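Local structure of Sqt1 (Chaetomium thermophilum, 4ZOY) at residues Q244-E249 with G318-S323; K378-K383 with L458-G463. The protein probably serves as a dedicated WD40-repeat chaperone that captures a nascent ribosomal protein during its translation, in support of ribosome biogenesis. All coordinates share one frame; numbering follows the deposited sequence.

Interaction 1: residues Q244-E249 with G318-S323; sequences QRFAVE and GTILAS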
ATOM      1  N   GLN A 244      14.918 -13.062 -19.704  1.00 33.99           N
ATOM      2  CA  GLN A 244      13.908 -14.090 -19.948  1.00 35.12           C
ATOM      3  C   GLN A 244      13.423 -14.805 -18.689  1.00 28.06           C
ATOM      4  O   GLN A 244      12.274 -15.230 -18.604  1.00 34.93           O
ATOM      5  CB  GLN A 244      14.457 -15.134 -20.928  1.00 42.68           C
ATOM      6  CG  GLN A 244      14.489 -14.675 -22.378  1.00 49.75           C
ATOM      7  CD  GLN A 244      15.307 -15.594 -23.266  1.00 60.03           C
ATOM      8  OE1 GLN A 244      16.211 -16.284 -22.797  1.00 61.54           O
ATOM      9  NE2 GLN A 244      14.992 -15.606 -24.556  1.00 60.80           N
ATOM     10  N   ARG A 245      14.309 -14.939 -17.714  1.00 30.63           N
ATOM     11  CA  ARG A 245      13.981 -15.643 -16.482  1.00 34.33           C
ATOM     12  C   ARG A 245      13.151 -14.727 -15.566  1.00 29.38           C
ATOM     13  O   ARG A 245      12.530 -15.183 -14.601  1.00 29.98           O
ATOM     14  CB  ARG A 245      15.272 -16.133 -15.805  1.00 37.36           C
ATOM     15  CG  ARG A 245      15.126 -16.634 -14.398  1.00 47.19           C
ATOM     16  CD  ARG A 245      14.056 -17.704 -14.357  1.00 51.26           C
ATOM     17  NE  ARG A 245      13.792 -18.135 -12.994  1.00 50.97           N
ATOM     18  CZ  ARG A 245      12.924 -19.083 -12.668  1.00 52.70           C
ATOM     19  NH1 ARG A 245      12.205 -19.674 -13.614  1.00 49.41           N
ATOM     20  NH2 ARG A 245      12.755 -19.427 -11.391  1.00 47.67           N
ATOM     21  N   PHE A 246      13.094 -13.445 -15.915  1.00 25.52           N
ATOM     22  CA  PHE A 246      12.393 -12.470 -15.089  1.00 22.26           C
ATOM     23  C   PHE A 246      11.084 -12.004 -15.706  1.00 22.29           C
ATOM     24  O   PHE A 246      10.132 -11.686 -14.991  1.00 20.53           O
ATOM     25  CB  PHE A 246      13.282 -11.251 -14.840  1.00 21.78           C
ATOM     26  CG  PHE A 246      12.619 -10.196 -14.003  1.00 18.13           C
ATOM     27  CD1 PHE A 246      12.431 -10.416 -12.645  1.00 19.71           C
ATOM     28  CD2 PHE A 246      12.163  -9.007 -14.564  1.00 20.56           C
ATOM     29  CE1 PHE A 246      11.811  -9.483 -11.850  1.00 20.61           C
ATOM     30  CE2 PHE A 246      11.534  -8.049 -13.754  1.00 19.89           C
ATOM     31  CZ  PHE A 246      11.359  -8.301 -12.398  1.00 18.72           C
ATOM     32  N   ALA A 247      11.047 -11.954 -17.034  1.00 24.34           N
ATOM     33  CA  ALA A 247       9.954 -11.327 -17.767  1.00 25.00           C
ATOM     34  C   ALA A 247       8.582 -11.899 -17.427  1.00 26.69           C
ATOM     35  O   ALA A 247       8.350 -13.101 -17.528  1.00 27.90           O
ATOM     36  CB  ALA A 247      10.207 -11.450 -19.265  1.00 32.19           C
ATOM     37  N   VAL A 248       7.673 -11.020 -17.026  1.00 22.54           N
ATOM     38  CA  VAL A 248       6.292 -11.407 -16.778  1.00 23.10           C
ATOM     39  C   VAL A 248       5.417 -10.764 -17.839  1.00 21.25           C
ATOM     40  O   VAL A 248       5.125  -9.578 -17.773  1.00 20.50           O
ATOM     41  CB  VAL A 248       5.816 -10.985 -15.369  1.00 18.28           C
ATOM     42  CG1 VAL A 248       4.330 -11.257 -15.201  1.00 20.65           C
ATOM     43  CG2 VAL A 248       6.595 -11.731 -14.312  1.00 17.91           C
ATOM     44  N   GLU A 249       5.016 -11.547 -18.838  1.00 20.76           N
ATOM     45  CA  GLU A 249       4.243 -10.994 -19.943  1.00 23.81           C
ATOM     46  C   GLU A 249       2.916 -10.416 -19.459  1.00 22.45           C
ATOM     47  O   GLU A 249       2.134 -11.102 -18.793  1.00 23.20           O
ATOM     48  CB  GLU A 249       3.994 -12.063 -21.017  1.00 26.43           C
ATOM     49  CG  GLU A 249       3.280 -11.522 -22.244  1.00 33.53           C
ATOM     50  CD  GLU A 249       3.279 -12.500 -23.408  1.00 45.04           C
ATOM     51  OE1 GLU A 249       3.309 -13.725 -23.162  1.00 47.30           O
ATOM     52  OE2 GLU A 249       3.257 -12.038 -24.570  1.00 50.71           O
ATOM     53  N   GLY A 318      20.180  -9.257  -7.514  1.00 19.19           N
ATOM     54  CA  GLY A 318      19.687  -9.219  -8.871  1.00 22.07           C
ATOM     55  C   GLY A 318      19.429 -10.576  -9.494  1.00 22.45           C
ATOM     56  O   GLY A 318      19.047 -10.659 -10.656  1.00 26.36           O
ATOM     57  N   THR A 319      19.649 -11.637  -8.737  1.00 22.33           N
ATOM     58  CA  THR A 319      19.353 -12.956  -9.274  1.00 29.39           C
ATOM     59  C   THR A 319      17.948 -13.374  -8.868  1.00 23.59           C
ATOM     60  O   THR A 319      17.418 -12.946  -7.830  1.00 23.60           O
ATOM     61  CB  THR A 319      20.361 -14.023  -8.812  1.00 28.43           C
ATOM     62  OG1 THR A 319      20.206 -14.255  -7.413  1.00 29.30           O
ATOM     63  CG2 THR A 319      21.792 -13.568  -9.100  1.00 30.45           C
ATOM     64  N   ILE A 320      17.342 -14.198  -9.708  1.00 21.43           N
ATOM     65  CA  ILE A 320      16.018 -14.727  -9.439  1.00 21.26           C
ATOM     66  C   ILE A 320      16.136 -15.938  -8.531  1.00 19.33           C
ATOM     67  O   ILE A 320      16.710 -16.965  -8.920  1.00 21.93           O
ATOM     68  CB  ILE A 320      15.297 -15.133 -10.727  1.00 20.56           C
ATOM     69  CG1 ILE A 320      15.378 -14.020 -11.776  1.00 33.39           C
ATOM     70  CG2 ILE A 320      13.866 -15.533 -10.419  1.00 21.03           C
ATOM     71  CD1 ILE A 320      14.744 -12.729 -11.363  1.00 37.43           C
ATOM     72  N   LEU A 321      15.562 -15.867  -7.357  1.00 17.40           N
ATOM     73  CA  LEU A 321      15.701 -16.894  -6.363  1.00 16.86           C
ATOM     74  C   LEU A 321      14.519 -17.869  -6.373  1.00 16.54           C
ATOM     75  O   LEU A 321      14.624 -18.931  -5.883  1.00 17.33           O
ATOM     76  CB  LEU A 321      15.816 -16.253  -4.980  1.00 18.20           C
ATOM     77  CG  LEU A 321      17.022 -15.331  -4.795  1.00 20.84           C
ATOM     78  CD1 LEU A 321      16.950 -14.559  -3.495  1.00 21.87           C
ATOM     79  CD2 LEU A 321      18.315 -16.114  -4.848  1.00 24.49           C
ATOM     80  N   ALA A 322      13.403 -17.413  -6.900  1.00 16.05           N
ATOM     81  CA  ALA A 322      12.211 -18.216  -7.033  1.00 16.22           C
ATOM     82  C   ALA A 322      11.235 -17.548  -7.975  1.00 16.19           C
ATOM     83  O   ALA A 322      11.321 -16.409  -8.174  1.00 15.79           O
ATOM     84  CB  ALA A 322      11.563 -18.464  -5.693  1.00 17.03           C
ATOM     85  N   SER A 323      10.481 -18.443  -8.660  0.55 16.02           N
ATOM     86  CA  SER A 323       9.419 -17.977  -9.538  0.55 16.87           C
ATOM     87  C   SER A 323       8.162 -18.736  -9.163  0.55 17.66           C
ATOM     88  O   SER A 323       8.218 -19.935  -8.912  0.55 18.52           O
ATOM     89  CB  SER A 323       9.759 -18.202 -11.015  0.55 19.84           C
ATOM     90  OG  SER A 323      10.849 -17.394 -11.421  0.55 17.18           O
TER
HETATM   91  O   HOH W   1      16.559 -18.510 -11.405  1.00 44.40           O

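Interaction 2: residues K378-K383 with L458-G463; sequences KVEFVK and LGFVQG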
ATOM      1  N   LYS A 378      -6.225  -5.766  -1.793  1.00 13.34           N
ATOM      2  CA  LYS A 378      -5.152  -5.513  -0.843  1.00 12.87           C
ATOM      3  C   LYS A 378      -5.086  -6.597   0.200  1.00 12.54           C
ATOM      4  O   LYS A 378      -6.115  -7.040   0.702  1.00 13.60           O
ATOM      5  CB  LYS A 378      -5.363  -4.152  -0.165  1.00 13.29           C
ATOM      6  CG  LYS A 378      -4.304  -3.815   0.885  1.00 14.50           C
ATOM      7  CD  LYS A 378      -4.504  -2.413   1.443  1.00 16.49           C
ATOM      8  CE  LYS A 378      -3.574  -2.146   2.619  1.00 18.43           C
ATOM      9  NZ  LYS A 378      -3.510  -0.693   2.954  1.00 19.43           N
ATOM     10  N   VAL A 379      -3.866  -7.014   0.526  1.00 12.48           N
ATOM     11  CA  VAL A 379      -3.611  -7.857   1.687  1.00 13.43           C
ATOM     12  C   VAL A 379      -2.567  -7.163   2.546  1.00 12.84           C
ATOM     13  O   VAL A 379      -1.639  -6.510   2.034  1.00 14.02           O
ATOM     14  CB  VAL A 379      -3.129  -9.276   1.308  1.00 14.44           C
ATOM     15  CG1 VAL A 379      -4.154  -9.983   0.442  1.00 14.49           C
ATOM     16  CG2 VAL A 379      -1.746  -9.254   0.601  1.00 15.36           C
ATOM     17  N   GLU A 380      -2.716  -7.287   3.860  1.00 12.42           N
ATOM     18  CA  GLU A 380      -1.798  -6.608   4.785  1.00 12.69           C
ATOM     19  C   GLU A 380      -1.790  -7.308   6.130  1.00 12.96           C
ATOM     20  O   GLU A 380      -2.856  -7.556   6.710  1.00 13.37           O
ATOM     21  CB  GLU A 380      -2.184  -5.137   4.957  1.00 13.12           C
ATOM     22  CG  GLU A 380      -1.201  -4.352   5.828  1.00 14.29           C
ATOM     23  CD  GLU A 380      -1.691  -2.948   6.102  1.00 19.52           C
ATOM     24  OE1 GLU A 380      -1.493  -2.052   5.244  1.00 20.98           O
ATOM     25  OE2 GLU A 380      -2.282  -2.738   7.174  1.00 18.01           O
ATOM     26  N   PHE A 381      -0.597  -7.638   6.629  1.00 11.90           N
ATOM     27  CA  PHE A 381      -0.490  -8.296   7.927  1.00 11.91           C
ATOM     28  C   PHE A 381      -0.753  -7.336   9.063  1.00 12.64           C
ATOM     29  O   PHE A 381      -0.352  -6.169   9.019  1.00 15.40           O
ATOM     30  CB  PHE A 381       0.897  -8.921   8.106  1.00 15.13           C
ATOM     31  CG  PHE A 381       1.090 -10.172   7.320  1.00 14.15           C
ATOM     32  CD1 PHE A 381       0.758 -11.403   7.861  1.00 16.04           C
ATOM     33  CD2 PHE A 381       1.599 -10.125   6.029  1.00 13.88           C
ATOM     34  CE1 PHE A 381       0.928 -12.580   7.130  1.00 18.36           C
ATOM     35  CE2 PHE A 381       1.769 -11.291   5.294  1.00 13.59           C
ATOM     36  CZ  PHE A 381       1.435 -12.517   5.840  1.00 15.67           C
ATOM     37  N   VAL A 382      -1.430  -7.843  10.088  1.00 14.24           N
ATOM     38  CA  VAL A 382      -1.577  -7.113  11.342  1.00 15.46           C
ATOM     39  C   VAL A 382      -0.214  -7.062  12.040  1.00 14.54           C
ATOM     40  O   VAL A 382       0.407  -8.098  12.278  1.00 16.99           O
ATOM     41  CB  VAL A 382      -2.618  -7.771  12.266  1.00 13.95           C
ATOM     42  CG1 VAL A 382      -2.747  -6.980  13.566  1.00 15.40           C
ATOM     43  CG2 VAL A 382      -3.962  -7.879  11.559  1.00 16.10           C
ATOM     44  N   LYS A 383       0.226  -5.856  12.371  1.00 15.51           N
ATOM     45  CA  LYS A 383       1.575  -5.672  12.917  1.00 16.49           C
ATOM     46  C   LYS A 383       1.701  -6.163  14.351  1.00 19.44           C
ATOM     47  O   LYS A 383       2.679  -6.832  14.704  1.00 21.02           O
ATOM     48  CB  LYS A 383       1.974  -4.200  12.825  1.00 18.66           C
ATOM     49  CG  LYS A 383       2.122  -3.734  11.381  1.00 25.43           C
ATOM     50  CD  LYS A 383       2.980  -2.483  11.253  1.00 41.77           C
ATOM     51  CE  LYS A 383       2.145  -1.224  11.308  1.00 41.15           C
ATOM     52  NZ  LYS A 383       2.979  -0.015  11.025  1.00 49.75           N
ATOM     53  N   LEU A 458     -11.750  -0.654  -2.073  1.00 13.82           N
ATOM     54  CA  LEU A 458     -10.543  -0.231  -2.797  1.00 13.49           C
ATOM     55  C   LEU A 458      -9.313  -0.086  -1.905  1.00 13.02           C
ATOM     56  O   LEU A 458      -8.199  -0.006  -2.406  1.00 14.14           O
ATOM     57  CB  LEU A 458     -10.802   1.094  -3.525  1.00 13.96           C
ATOM     58  CG  LEU A 458     -11.918   1.044  -4.573  1.00 15.77           C
ATOM     59  CD1 LEU A 458     -12.137   2.417  -5.196  1.00 16.66           C
ATOM     60  CD2 LEU A 458     -11.638  -0.010  -5.653  1.00 17.28           C
ATOM     61  N   GLY A 459      -9.506  -0.048  -0.591  1.00 12.29           N
ATOM     62  CA  GLY A 459      -8.375   0.091   0.308  1.00 13.96           C
ATOM     63  C   GLY A 459      -8.828   0.056   1.745  1.00 13.00           C
ATOM     64  O   GLY A 459     -10.036   0.082   2.035  1.00 11.96           O
ATOM     65  N   PHE A 460      -7.863  -0.028   2.655  1.00 12.94           N
ATOM     66  CA  PHE A 460      -8.139   0.057   4.075  1.00 12.70           C
ATOM     67  C   PHE A 460      -6.876   0.399   4.853  1.00 14.18           C
ATOM     68  O   PHE A 460      -5.756   0.236   4.362  1.00 13.73           O
ATOM     69  CB  PHE A 460      -8.749  -1.251   4.620  1.00 14.73           C
ATOM     70  CG  PHE A 460      -7.827  -2.436   4.557  1.00 13.79           C
ATOM     71  CD1 PHE A 460      -6.949  -2.696   5.599  1.00 14.01           C
ATOM     72  CD2 PHE A 460      -7.848  -3.291   3.471  1.00 14.71           C
ATOM     73  CE1 PHE A 460      -6.082  -3.781   5.550  1.00 13.20           C
ATOM     74  CE2 PHE A 460      -6.995  -4.379   3.412  1.00 12.83           C
ATOM     75  CZ  PHE A 460      -6.111  -4.621   4.458  1.00 14.11           C
ATOM     76  N   VAL A 461      -7.082   0.899   6.062  1.00 14.43           N
ATOM     77  CA  VAL A 461      -6.032   0.933   7.073  1.00 12.74           C
ATOM     78  C   VAL A 461      -6.541   0.231   8.323  1.00 13.21           C
ATOM     79  O   VAL A 461      -7.751   0.118   8.535  1.00 13.64           O
ATOM     80  CB  VAL A 461      -5.604   2.371   7.417  1.00 11.92           C
ATOM     81  CG1 VAL A 461      -4.945   3.050   6.213  1.00 14.84           C
ATOM     82  CG2 VAL A 461      -6.802   3.198   7.915  1.00 13.55           C
ATOM     83  N   GLN A 462      -5.627  -0.242   9.165  1.00 13.18           N
ATOM     84  CA  GLN A 462      -6.031  -1.020  10.330  1.00 14.01           C
ATOM     85  C   GLN A 462      -5.171  -0.741  11.556  1.00 13.73           C
ATOM     86  O   GLN A 462      -5.217  -1.501  12.527  1.00 15.95           O
ATOM     87  CB  GLN A 462      -5.999  -2.517  10.013  1.00 13.01           C
ATOM     88  CG  GLN A 462      -4.615  -3.055   9.619  1.00 12.35           C
ATOM     89  CD  GLN A 462      -4.634  -4.531   9.274  1.00 14.85           C
ATOM     90  OE1 GLN A 462      -5.511  -5.281   9.716  1.00 14.80           O
ATOM     91  NE2 GLN A 462      -3.665  -4.962   8.473  1.00 14.82           N
ATOM     92  N   GLY A 463      -4.399   0.336  11.520  1.00 16.45           N
ATOM     93  CA  GLY A 463      -3.597   0.720  12.675  1.00 16.63           C
ATOM     94  C   GLY A 463      -2.531  -0.302  13.005  1.00 19.93           C
ATOM     95  O   GLY A 463      -2.225  -1.163  12.204  1.00 20.88           O
TER
HETATM   96  O   HOH W   2      -5.407   0.753   1.180  1.00 15.29           O
HETATM   97  O   HOH W   3      -3.010  -0.272   7.967  1.00 17.09           O
HETATM   98  O   HOH W   4      -1.462  -3.683  11.504  1.00 18.01           O

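Interaction 1: residues Q244-E249 with G318-S323
Ile320 O and Arg245 NE share a water molecule that ties the segments together. The water oxygen is 2.9 Å from Ile320 O, to which it donates, and accepts a weak bond from Arg245 NE, 3.2 Å away. The arginine reaches this place because CG stands anti to the backbone N (chi1 168°) and the chain bends at chi2 (54°), laying CG against the isoleucine. Arg245 CG lies 3.7 Å from Ile320 CG1, while the CG2 methyl faces NE at a slant to the guanidinium. In one of the serine's two conformers, Ser323 OG sits over one face of the guanidinium, where the N-H bonds do not aim at it, so this approach is doubtful; in that conformer OG is hydrogen-bonded to Lys274 NZ, which also binds Arg245 O and so spans both segments from strand 273-277. In this WD40 β-propeller, strand 320-324 is the outer edge strand of its four-stranded blade, and residues 244-249 belong to the linker running from the outer strand of the preceding blade to the first strand of this one. The rest of the contact is apolar. Ile320 CD1 meets the edge of the Phe246 ring, 3.5 Å from Phe246 CD1, the side chains crossing at about a right angle. A branched isoleucine suits the site, since CD1 at the end of one arm reaches the ring, while CG1 and the CG2 methyl lie along the arginine. Phenylalanine fits a buried slot whose further walls are Leu239, Val266 and Val276, whereas the long arginine covers the edge strand yet remains exposed.

Interaction 2: residues K378-K383 with L458-G463
Lys378 and Phe460 are brought together by two contrasting torsions: the lysine has CG anti to its backbone N (chi1 178°) and is fully extended beyond, while Phe460 turns its ring between backbone N and carbonyl carbon (chi1 65°). The strands carrying them, 376-381 and 457-461, are the inner strands of adjacent blades of the β-propeller, and the touching parts run in nearly the same direction. The lysine chain passes over one face of the ring, its CD in CH-pi contact 4.1 Å from the Phe460 centroid. Its ammonium completes a cation-pi pair, NZ being 4.7 Å from that centroid and only 8° off the normal. Lys378 NZ also donates to Phe460 O at 2.8 Å, and forms a salt bridge with Glu380 OE1 (3.3 Å from NZ), whose hydrogen bond is weak. A lysine is apt here, greasy along its length and charged at the end. Gln462 slides past Glu380 in the opposite direction and uses its NE2 twice. One bond goes to Glu380 OE2 (2.9 Å), met on the anti side of the carboxylate. The other reaches Glu380 O (3.2 Å from NE2) from above the carbonyl plane. Both acceptors lie near the amide plane of Gln462, so together they fix its rotation, while its OE1 accepts from Thr396 OG1 and packs beside Val382 CG2. A leucine here would probably leave Glu380 O and the Thr396 hydroxyl without their amide partner and set the carboxylate freer to turn. A water whose oxygen is 2.7 Å from Glu380 OE2 donates to it and accepts from the backbone N of Gln462.

Both interactions join elements of the same eight-bladed ring, but at different depths. Interaction 1 lies at the periphery, its centre about 23 Å from the centre of the chain, whereas interaction 2 is close to the middle, about 8 Å from it. Their centres are about 28 Å apart and their nearest atoms about 16 Å, so they do not touch. They also follow one another along the chain, with the blade formed by strands 331-336 to 362-367 in between. Residues 378-383 and 458-463 bring together the last two blades in sequence, the final one being completed by the N-terminal strand 9-11, which closes the ring.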